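Local coordinates for Alr1585 protein (Nostoc sp., PDB 5C2I) that is a haem-containing dye-decolorizing (DyP-type) peroxidase that probably uses hydrogen peroxide to oxidise dyes and related aromatic substrates, at residues 27-38 with 69-77; 239-250 with 457-466. The protein carries 1 engineered substitution. One frame throughout, in Å; residues are numbered along the deposited sequence.

Contact 1: residues 27-38 with 69-77; sequences LNDLQGNILKGH and YITSAKKQA
The flat amide of Gln76 is held at both polar ends by the backbone of 27-38. OE1 accepts from Asn33 N at 2.9 Å, while NE2 donates to Lys36 O, also at 2.9 Å; this oxygen lies almost in the amide plane, although NE2 stands above the carbonyl plane of Lys36. Phe93 of strand 93-98 packs against the same side chain. The methyl CG2 of Ile70 sits over one face of the Gln31 amide, 3.8 Å from OE1; the polar atoms of this amide turn instead to Asn95, Phe96 and Pro459. Gln76 reaches across because CG is anti to its backbone N (chi1 -179°) and the chain beyond is extended. OE1 comes within 3.1 Å of Gly32 CA, where a beta carbon would collide with it. A leucine in place of Gln76 would probably leave Asn33 N and Lys36 O without these partners and weaken the hold of helix 73-86 on the loop after Gly32.

Backbone bonds continue the seam. Gly32 N donates to Thr71 O and Ala73 N to Leu30 O, flanking the single bridge between Gln31 and Ser72, and Lys74 N reaches Leu27 O at 3.0 Å. Leu27 CD2 also packs on Ala73 CB at 3.9 Å. Ser72 is the N-cap of helix 73-86, its OG accepting from Lys75 N, and a water links that OG to Asn28 OD1, which lies alongside the Lys74 chain.

The chemistry is that of two helix ends meeting: amides in the first turn of helix 73-86 find acceptors at the carboxyl end of helix 24-29 and just after it. Opposed partial charges are therefore likely to favour the joint, while the Gln76 amide serves the peptide groups of the following loop.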
loop_
_atom_site.group_PDB
_atom_site.type_symbol
_atom_site.label_atom_id
_atom_site.label_comp_id
_atom_site.label_asym_id
_atom_site.label_seq_id
_atom_site.Cartn_x
_atom_site.Cartn_y
_atom_site.Cartn_z
ATOM N N LEU A 27 5.382 17.328 36.027
ATOM C CA LEU A 27 5.540 16.628 34.757
ATOM C C LEU A 27 6.884 15.866 34.669
ATOM O O LEU A 27 7.006 14.888 33.950
ATOM C CB LEU A 27 5.425 17.602 33.577
ATOM C CG LEU A 27 4.054 18.246 33.355
ATOM C CD1 LEU A 27 4.090 19.228 32.184
ATOM C CD2 LEU A 27 2.973 17.195 33.131
ATOM N N ASN A 28 7.905 16.356 35.366
ATOM C CA ASN A 28 9.203 15.723 35.369
ATOM C C ASN A 28 9.232 14.415 36.130
ATOM O O ASN A 28 9.970 13.528 35.774
ATOM C CB ASN A 28 10.247 16.660 36.009
ATOM C CG ASN A 28 11.665 16.218 35.691
ATOM O OD1 ASN A 28 12.016 15.974 34.532
ATOM N ND2 ASN A 28 12.474 16.018 36.740
ATOM N N ASP A 29 8.426 14.294 37.176
ATOM C CA ASP A 29 8.439 13.102 38.056
ATOM C C ASP A 29 7.275 12.166 37.862
ATOM O O ASP A 29 7.229 11.062 38.483
ATOM C CB ASP A 29 8.524 13.517 39.546
ATOM C CG ASP A 29 9.172 12.429 40.430
ATOM O OD1 ASP A 29 10.033 11.696 39.902
ATOM O OD2 ASP A 29 8.880 12.382 41.665
ATOM N N LEU A 30 6.326 12.572 37.022
ATOM C CA LEU A 30 5.135 11.738 36.711
ATOM C C LEU A 30 5.463 10.896 35.503
ATOM O O LEU A 30 6.020 11.410 34.507
ATOM C CB LEU A 30 3.944 12.639 36.371
ATOM C CG LEU A 30 2.650 11.970 35.889
ATOM C CD1 LEU A 30 2.009 11.193 37.046
ATOM C CD2 LEU A 30 1.678 12.996 35.362
ATOM N N GLN A 31 5.088 9.637 35.531
ATOM C CA GLN A 31 5.253 8.781 34.344
ATOM C C GLN A 31 4.324 9.243 33.192
ATOM O O GLN A 31 3.251 9.793 33.412
ATOM C CB GLN A 31 4.930 7.322 34.665
ATOM C CG GLN A 31 5.945 6.666 35.574
ATOM C CD GLN A 31 5.770 5.168 35.636
ATOM O OE1 GLN A 31 5.763 4.483 34.599
ATOM N NE2 GLN A 31 5.645 4.644 36.836
ATOM N N GLY A 32 4.761 9.014 31.965
ATOM C CA GLY A 32 3.949 9.216 30.774
ATOM C C GLY A 32 2.799 8.227 30.643
ATOM O O GLY A 32 2.626 7.330 31.482
ATOM N N ASN A 33 1.984 8.433 29.598
ATOM C CA ASN A 33 0.829 7.589 29.260
ATOM C C ASN A 33 -0.362 7.771 30.186
ATOM O O ASN A 33 -1.400 7.130 29.984
ATOM C CB ASN A 33 1.235 6.099 29.203
ATOM C CG ASN A 33 0.269 5.230 28.417
ATOM O OD1 ASN A 33 -0.300 5.643 27.403
ATOM N ND2 ASN A 33 0.116 3.990 28.871
ATOM N N ILE A 34 -0.259 8.682 31.140
ATOM C CA ILE A 34 -1.324 8.897 32.093
ATOM C C ILE A 34 -2.160 10.126 31.664
ATOM O O ILE A 34 -3.289 9.966 31.259
ATOM C CB ILE A 34 -0.768 9.032 33.517
ATOM C CG1 ILE A 34 -0.083 7.698 33.934
ATOM C CG2 ILE A 34 -1.877 9.343 34.514
ATOM C CD1 ILE A 34 0.812 7.809 35.189
ATOM N N LEU A 35 -1.556 11.324 31.694
ATOM C CA LEU A 35 -2.234 12.531 31.242
ATOM C C LEU A 35 -2.504 12.559 29.742
ATOM O O LEU A 35 -3.478 13.190 29.305
ATOM C CB LEU A 35 -1.468 13.777 31.650
ATOM C CG LEU A 35 -1.257 13.943 33.150
ATOM C CD1 LEU A 35 -0.496 15.226 33.425
ATOM C CD2 LEU A 35 -2.567 13.897 33.933
ATOM N N LYS A 36 -1.630 11.899 28.975
ATOM C CA LYS A 36 -1.800 11.766 27.537
ATOM C C LYS A 36 -1.242 10.429 27.138
ATOM O O LYS A 36 -0.157 10.031 27.569
ATOM C CB LYS A 36 -1.054 12.908 26.798
ATOM C CG LYS A 36 -1.139 12.851 25.264
ATOM C CD LYS A 36 -0.838 14.224 24.659
ATOM C CE LYS A 36 -0.610 14.149 23.146
ATOM N NZ LYS A 36 -1.805 13.513 22.504
ATOM N N GLY A 37 -1.966 9.722 26.289
ATOM C CA GLY A 37 -1.546 8.391 25.824
ATOM C C GLY A 37 -0.226 8.404 25.072
ATOM O O GLY A 37 0.104 9.378 24.400
ATOM N N HIS A 38 0.558 7.336 25.220
ATOM C CA HIS A 38 1.886 7.284 24.559
ATOM C C HIS A 38 1.786 7.346 23.026
ATOM O O HIS A 38 2.736 7.756 22.384
ATOM C CB HIS A 38 2.742 6.089 25.032
ATOM C CG HIS A 38 2.163 4.736 24.739
ATOM N ND1 HIS A 38 2.000 4.257 23.452
ATOM C CD2 HIS A 38 1.789 3.729 25.564
ATOM C CE1 HIS A 38 1.517 3.028 23.502
ATOM N NE2 HIS A 38 1.382 2.681 24.772
ATOM N N TYR A 69 15.106 3.766 31.232
ATOM C CA TYR A 69 13.996 3.616 30.292
ATOM C C TYR A 69 12.723 4.389 30.583
ATOM O O TYR A 69 12.034 4.778 29.644
ATOM C CB TYR A 69 13.616 2.123 30.183
ATOM C CG TYR A 69 14.683 1.334 29.451
ATOM C CD1 TYR A 69 14.776 1.390 28.080
ATOM C CD2 TYR A 69 15.575 0.521 30.136
ATOM C CE1 TYR A 69 15.770 0.677 27.390
ATOM C CE2 TYR A 69 16.538 -0.220 29.466
ATOM C CZ TYR A 69 16.625 -0.137 28.092
ATOM O OH TYR A 69 17.583 -0.855 27.421
ATOM N N ILE A 70 12.344 4.523 31.848
ATOM C CA ILE A 70 10.994 5.034 32.138
ATOM C C ILE A 70 10.849 6.439 31.554
ATOM O O ILE A 70 11.710 7.308 31.734
ATOM C CB ILE A 70 10.648 4.989 33.638
ATOM C CG1 ILE A 70 10.554 3.513 34.094
ATOM C CG2 ILE A 70 9.324 5.677 33.890
ATOM C CD1 ILE A 70 10.278 3.315 35.559
ATOM N N THR A 71 9.712 6.660 30.925
ATOM C CA THR A 71 9.392 7.914 30.273
ATOM C C THR A 71 8.553 8.773 31.203
ATOM O O THR A 71 7.459 8.378 31.562
ATOM C CB THR A 71 8.589 7.637 28.993
ATOM O OG1 THR A 71 9.261 6.660 28.197
ATOM C CG2 THR A 71 8.417 8.910 28.154
ATOM N N SER A 72 9.032 9.978 31.520
ATOM C CA SER A 72 8.199 10.938 32.236
ATOM C C SER A 72 7.178 11.605 31.285
ATOM O O SER A 72 7.335 11.590 30.066
ATOM C CB SER A 72 9.072 11.996 32.882
ATOM O OG SER A 72 9.664 12.816 31.901
ATOM N N ALA A 73 6.197 12.290 31.863
ATOM C CA ALA A 73 5.287 13.097 31.062
ATOM C C ALA A 73 6.022 14.210 30.298
ATOM O O ALA A 73 5.716 14.482 29.138
ATOM C CB ALA A 73 4.198 13.670 31.939
ATOM N N LYS A 74 7.023 14.811 30.928
ATOM C CA LYS A 74 7.838 15.806 30.264
ATOM C C LYS A 74 8.608 15.220 29.091
ATOM O O LYS A 74 8.601 15.796 28.003
ATOM C CB LYS A 74 8.798 16.486 31.271
ATOM C CG LYS A 74 9.824 17.495 30.710
ATOM C CD LYS A 74 11.022 17.719 31.657
ATOM C CE LYS A 74 11.871 18.954 31.206
ATOM N NZ LYS A 74 12.636 18.625 29.964
ATOM N N LYS A 75 9.258 14.096 29.294
ATOM C CA LYS A 75 10.008 13.429 28.221
ATOM C C LYS A 75 9.069 13.030 27.077
ATOM O O LYS A 75 9.407 13.234 25.918
ATOM C CB LYS A 75 10.777 12.213 28.744
ATOM C CG LYS A 75 11.598 11.489 27.689
ATOM C CD LYS A 75 12.797 12.323 27.268
ATOM C CE LYS A 75 13.542 11.653 26.102
ATOM N NZ LYS A 75 14.695 12.428 25.609
ATOM N N GLN A 76 7.912 12.484 27.417
ATOM C CA GLN A 76 6.916 12.106 26.410
ATOM C C GLN A 76 6.535 13.317 25.523
ATOM O O GLN A 76 6.575 13.219 24.287
ATOM C CB GLN A 76 5.678 11.564 27.077
ATOM C CG GLN A 76 4.603 11.130 26.117
ATOM C CD GLN A 76 3.329 10.740 26.796
ATOM O OE1 GLN A 76 3.326 10.445 27.999
ATOM N NE2 GLN A 76 2.227 10.658 26.023
ATOM N N ALA A 77 6.258 14.459 26.161
ATOM C CA ALA A 77 5.934 15.681 25.432
ATOM C C ALA A 77 7.108 16.160 24.573
ATOM O O ALA A 77 6.913 16.584 23.414
ATOM C CB ALA A 77 5.483 16.789 26.398
HETATM O O HOH W 1 11.825 14.072 32.840
#

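Contact 2: residues 239-250 with 457-466; sequences VEDPNGNTKDSY and FAPSISFLKT
Asp241 points its carboxylate at the start of helix 461-465, where Ser460 grips OD2 twice. Ser460 N lies 2.9 Å from OD2, on the anti side, and Ser460 OG lies 2.8 Å from it; the two donors come from opposite faces of the carboxylate plane. With chi1 at 180° the carboxylate swings out opposite the backbone N and reaches the helix start. Its other oxygen, OD1, turns back to accept from Asn243 N, an Asx turn inside the type I turn 241-244.

Two phenylalanines flank this carboxylate in different ways. The Phe457 ring is met at its edge, by Val239 CG2 at 3.4 Å from CE1 and by Asp241 CG, with the carboxylate and ring planes nearly perpendicular, 80° apart. Phe463 instead runs side by side with Asn243, both pointing the same way, so that Asn243 CB approaches Phe463 CD1 at 3.3 Å and the amide is turned 33° from the ring; the amide nitrogen goes on to Gln112 O.

Further along, Ser462 OG accepts from Asn245 N at 3.0 Å and also pairs with Asp29 outside the contact. Asn245 and Thr466 come from opposite directions, and ND2 makes weak bonds with Thr466 OG1 and Ser462 O.

Thus the 241-244 turn is tied to the amino end of helix 461-465 through Asp241, and Asn245 after it more weakly to the far end through ND2. A buried carboxylate facing the amino end, with three donors on its two oxygens, is likely to be stabilised as the anion by the local peptide dipoles.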
loop_
_atom_site.group_PDB
_atom_site.type_symbol
_atom_site.label_atom_id
_atom_site.label_comp_id
_atom_site.label_asym_id
_atom_site.label_seq_id
_atom_site.Cartn_x
_atom_site.Cartn_y
_atom_site.Cartn_z
ATOM N N VAL A 239 -2.653 10.976 42.076
ATOM C CA VAL A 239 -2.555 11.024 43.527
ATOM C C VAL A 239 -1.093 11.203 43.898
ATOM O O VAL A 239 -0.164 10.732 43.195
ATOM C CB VAL A 239 -3.054 9.805 44.322
ATOM C CG1 VAL A 239 -4.584 9.742 44.344
ATOM C CG2 VAL A 239 -2.422 8.568 43.763
ATOM N N GLU A 240 -0.899 11.826 45.026
ATOM C CA GLU A 240 0.449 11.956 45.572
ATOM C C GLU A 240 1.053 10.576 45.760
ATOM O O GLU A 240 0.423 9.686 46.324
ATOM C CB GLU A 240 0.434 12.644 46.922
ATOM C CG GLU A 240 0.421 14.130 46.844
ATOM C CD GLU A 240 0.484 14.774 48.224
ATOM O OE1 GLU A 240 0.974 14.157 49.189
ATOM O OE2 GLU A 240 -0.004 15.901 48.327
ATOM N N ASP A 241 2.279 10.391 45.300
ATOM C CA ASP A 241 2.974 9.156 45.610
ATOM C C ASP A 241 3.479 9.293 47.071
ATOM O O ASP A 241 4.361 10.094 47.347
ATOM C CB ASP A 241 4.126 8.940 44.653
ATOM C CG ASP A 241 4.905 7.645 44.933
ATOM O OD1 ASP A 241 4.681 6.995 45.989
ATOM O OD2 ASP A 241 5.715 7.289 44.054
ATOM N N PRO A 242 2.915 8.499 48.008
ATOM C CA PRO A 242 3.369 8.638 49.415
ATOM C C PRO A 242 4.871 8.403 49.604
ATOM O O PRO A 242 5.399 8.815 50.613
ATOM C CB PRO A 242 2.588 7.570 50.183
ATOM C CG PRO A 242 2.095 6.621 49.163
ATOM C CD PRO A 242 2.096 7.297 47.807
ATOM N N ASN A 243 5.563 7.797 48.642
ATOM C CA ASN A 243 7.039 7.552 48.756
ATOM C C ASN A 243 7.832 8.290 47.688
ATOM O O ASN A 243 9.007 7.957 47.420
ATOM C CB ASN A 243 7.289 6.063 48.600
ATOM C CG ASN A 243 6.462 5.257 49.579
ATOM O OD1 ASN A 243 6.585 5.404 50.802
ATOM N ND2 ASN A 243 5.570 4.431 49.040
ATOM N N GLY A 244 7.235 9.299 47.048
ATOM C CA GLY A 244 7.996 10.124 46.107
ATOM C C GLY A 244 9.031 10.968 46.831
ATOM O O GLY A 244 8.936 11.135 48.025
ATOM N N ASN A 245 10.019 11.511 46.119
ATOM C CA ASN A 245 11.095 12.309 46.719
ATOM C C ASN A 245 11.155 13.780 46.264
ATOM O O ASN A 245 12.212 14.437 46.427
ATOM C CB ASN A 245 12.396 11.652 46.332
ATOM C CG ASN A 245 12.524 10.313 46.989
ATOM O OD1 ASN A 245 12.225 10.180 48.203
ATOM N ND2 ASN A 245 12.989 9.323 46.244
ATOM N N THR A 246 10.069 14.310 45.693
ATOM C CA THR A 246 10.054 15.721 45.233
ATOM C C THR A 246 8.861 16.337 45.885
ATOM O O THR A 246 8.073 15.637 46.564
ATOM C CB THR A 246 9.973 15.924 43.695
ATOM O OG1 THR A 246 8.647 15.658 43.205
ATOM C CG2 THR A 246 10.978 15.023 42.948
ATOM N N LYS A 247 8.737 17.659 45.735
ATOM C CA LYS A 247 7.595 18.357 46.314
ATOM C C LYS A 247 6.318 18.014 45.509
ATOM O O LYS A 247 5.210 18.234 45.976
ATOM C CB LYS A 247 7.808 19.876 46.329
ATOM C CG LYS A 247 8.989 20.381 47.138
ATOM C CD LYS A 247 8.864 19.994 48.580
ATOM C CE LYS A 247 9.947 20.720 49.364
ATOM N NZ LYS A 247 10.437 19.884 50.484
ATOM N N ASP A 248 6.502 17.488 44.303
ATOM C CA ASP A 248 5.429 17.284 43.377
ATOM C C ASP A 248 5.523 15.912 42.726
ATOM O O ASP A 248 5.498 15.807 41.522
ATOM C CB ASP A 248 5.508 18.429 42.336
ATOM C CG ASP A 248 4.886 19.711 42.831
ATOM O OD1 ASP A 248 3.946 19.648 43.659
ATOM O OD2 ASP A 248 5.284 20.773 42.355
ATOM N N SER A 249 5.606 14.868 43.537
ATOM C CA SER A 249 5.703 13.473 43.056
ATOM C C SER A 249 4.353 12.785 43.032
ATOM O O SER A 249 3.748 12.541 44.100
ATOM C CB SER A 249 6.614 12.676 43.989
ATOM O OG SER A 249 7.950 13.149 43.904
ATOM N N TYR A 250 3.875 12.470 41.824
ATOM C CA TYR A 250 2.536 11.926 41.648
ATOM C C TYR A 250 2.556 10.644 40.870
ATOM O O TYR A 250 3.519 10.369 40.115
ATOM C CB TYR A 250 1.628 12.941 40.921
ATOM C CG TYR A 250 1.230 14.079 41.803
ATOM C CD1 TYR A 250 2.092 15.136 42.043
ATOM C CD2 TYR A 250 -0.006 14.071 42.458
ATOM C CE1 TYR A 250 1.749 16.170 42.905
ATOM C CE2 TYR A 250 -0.337 15.101 43.326
ATOM C CZ TYR A 250 0.529 16.140 43.544
ATOM O OH TYR A 250 0.186 17.157 44.414
ATOM N N PHE A 457 -0.395 0.522 40.780
ATOM C CA PHE A 457 -0.080 1.945 40.933
ATOM C C PHE A 457 1.131 2.229 40.059
ATOM O O PHE A 457 2.068 1.418 40.011
ATOM C CB PHE A 457 0.228 2.246 42.378
ATOM C CG PHE A 457 0.407 3.706 42.671
ATOM C CD1 PHE A 457 -0.653 4.585 42.556
ATOM C CD2 PHE A 457 1.618 4.187 43.061
ATOM C CE1 PHE A 457 -0.496 5.934 42.812
ATOM C CE2 PHE A 457 1.792 5.540 43.390
ATOM C CZ PHE A 457 0.732 6.425 43.218
ATOM N N ALA A 458 1.069 3.327 39.306
ATOM C CA ALA A 458 2.210 3.878 38.582
ATOM C C ALA A 458 2.939 4.817 39.531
ATOM O O ALA A 458 2.472 5.928 39.756
ATOM C CB ALA A 458 1.740 4.643 37.357
ATOM N N PRO A 459 4.082 4.387 40.115
ATOM C CA PRO A 459 4.739 5.267 41.066
ATOM C C PRO A 459 5.451 6.440 40.405
ATOM O O PRO A 459 5.676 6.428 39.205
ATOM C CB PRO A 459 5.753 4.340 41.774
ATOM C CG PRO A 459 5.389 2.960 41.366
ATOM C CD PRO A 459 4.748 3.086 40.021
ATOM N N SER A 460 5.799 7.443 41.199
ATOM C CA SER A 460 6.634 8.538 40.737
ATOM C C SER A 460 7.984 7.964 40.357
ATOM O O SER A 460 8.400 6.900 40.874
ATOM C CB SER A 460 6.794 9.586 41.856
ATOM O OG SER A 460 7.527 9.075 42.966
ATOM N N ILE A 461 8.644 8.631 39.426
ATOM C CA ILE A 461 9.923 8.192 38.921
ATOM C C ILE A 461 11.017 8.247 40.013
ATOM O O ILE A 461 11.806 7.299 40.131
ATOM C CB ILE A 461 10.317 8.983 37.656
ATOM C CG1 ILE A 461 9.317 8.609 36.534
ATOM C CG2 ILE A 461 11.762 8.684 37.273
ATOM C CD1 ILE A 461 9.379 9.490 35.302
ATOM N N SER A 462 11.007 9.292 40.828
ATOM C CA SER A 462 11.989 9.442 41.916
ATOM C C SER A 462 11.904 8.290 42.902
ATOM O O SER A 462 12.944 7.782 43.358
ATOM C CB SER A 462 11.856 10.806 42.638
ATOM O OG SER A 462 10.558 10.975 43.219
ATOM N N PHE A 463 10.705 7.834 43.222
ATOM C CA PHE A 463 10.560 6.669 44.076
ATOM C C PHE A 463 11.324 5.477 43.501
ATOM O O PHE A 463 12.119 4.813 44.221
ATOM C CB PHE A 463 9.115 6.300 44.290
ATOM C CG PHE A 463 8.904 4.940 44.872
ATOM C CD1 PHE A 463 9.139 4.689 46.219
ATOM C CD2 PHE A 463 8.395 3.908 44.111
ATOM C CE1 PHE A 463 8.928 3.446 46.787
ATOM C CE2 PHE A 463 8.155 2.632 44.676
ATOM C CZ PHE A 463 8.437 2.391 46.011
ATOM N N LEU A 464 11.120 5.221 42.218
ATOM C CA LEU A 464 11.728 4.087 41.569
ATOM C C LEU A 464 13.246 4.219 41.441
ATOM O O LEU A 464 13.982 3.227 41.584
ATOM C CB LEU A 464 11.064 3.859 40.207
ATOM C CG LEU A 464 9.559 3.557 40.228
ATOM C CD1 LEU A 464 8.972 3.585 38.849
ATOM C CD2 LEU A 464 9.324 2.205 40.902
ATOM N N LYS A 465 13.718 5.422 41.161
ATOM C CA LYS A 465 15.139 5.645 41.000
ATOM C C LYS A 465 15.958 5.532 42.292
ATOM O O LYS A 465 17.167 5.425 42.202
ATOM C CB LYS A 465 15.394 7.035 40.426
ATOM C CG LYS A 465 15.040 7.214 38.961
ATOM C CD LYS A 465 15.607 8.553 38.496
ATOM C CE LYS A 465 15.300 8.807 37.045
ATOM N NZ LYS A 465 15.966 10.073 36.623
ATOM N N THR A 466 15.314 5.623 43.456
ATOM C CA THR A 466 16.033 5.615 44.733
ATOM C C THR A 466 15.632 4.413 45.594
ATOM O O THR A 466 15.856 4.388 46.792
ATOM C CB THR A 466 15.785 6.922 45.512
ATOM O OG1 THR A 466 14.390 7.087 45.755
ATOM C CG2 THR A 466 16.293 8.119 44.733
HETATM O O HOH W 2 4.042 8.559 38.070
#

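Overall arrangement
Both contacts are partly buried, but contact 1 lies nearer the centre of the chain, whereas contact 2 sits farther out, with Asn245, Thr246 and Thr466 exposed where contact 1 has Asn28 alone. Contact 1 joins elements of the N-terminal half, helix 24-29 and helix 73-86; contact 2 brings the C-terminal helix back onto a loop of the second half. They meet at Asp29, whose OD2 probably bonds Ser249 OG and Ser462 OG, and where Ser72 packs on Ile461. Their chemistry differs too: neutral peptide groups and an amide dominate contact 1, while contact 2 rests on a carboxylate and serine hydroxyls, with aromatic rings beside them.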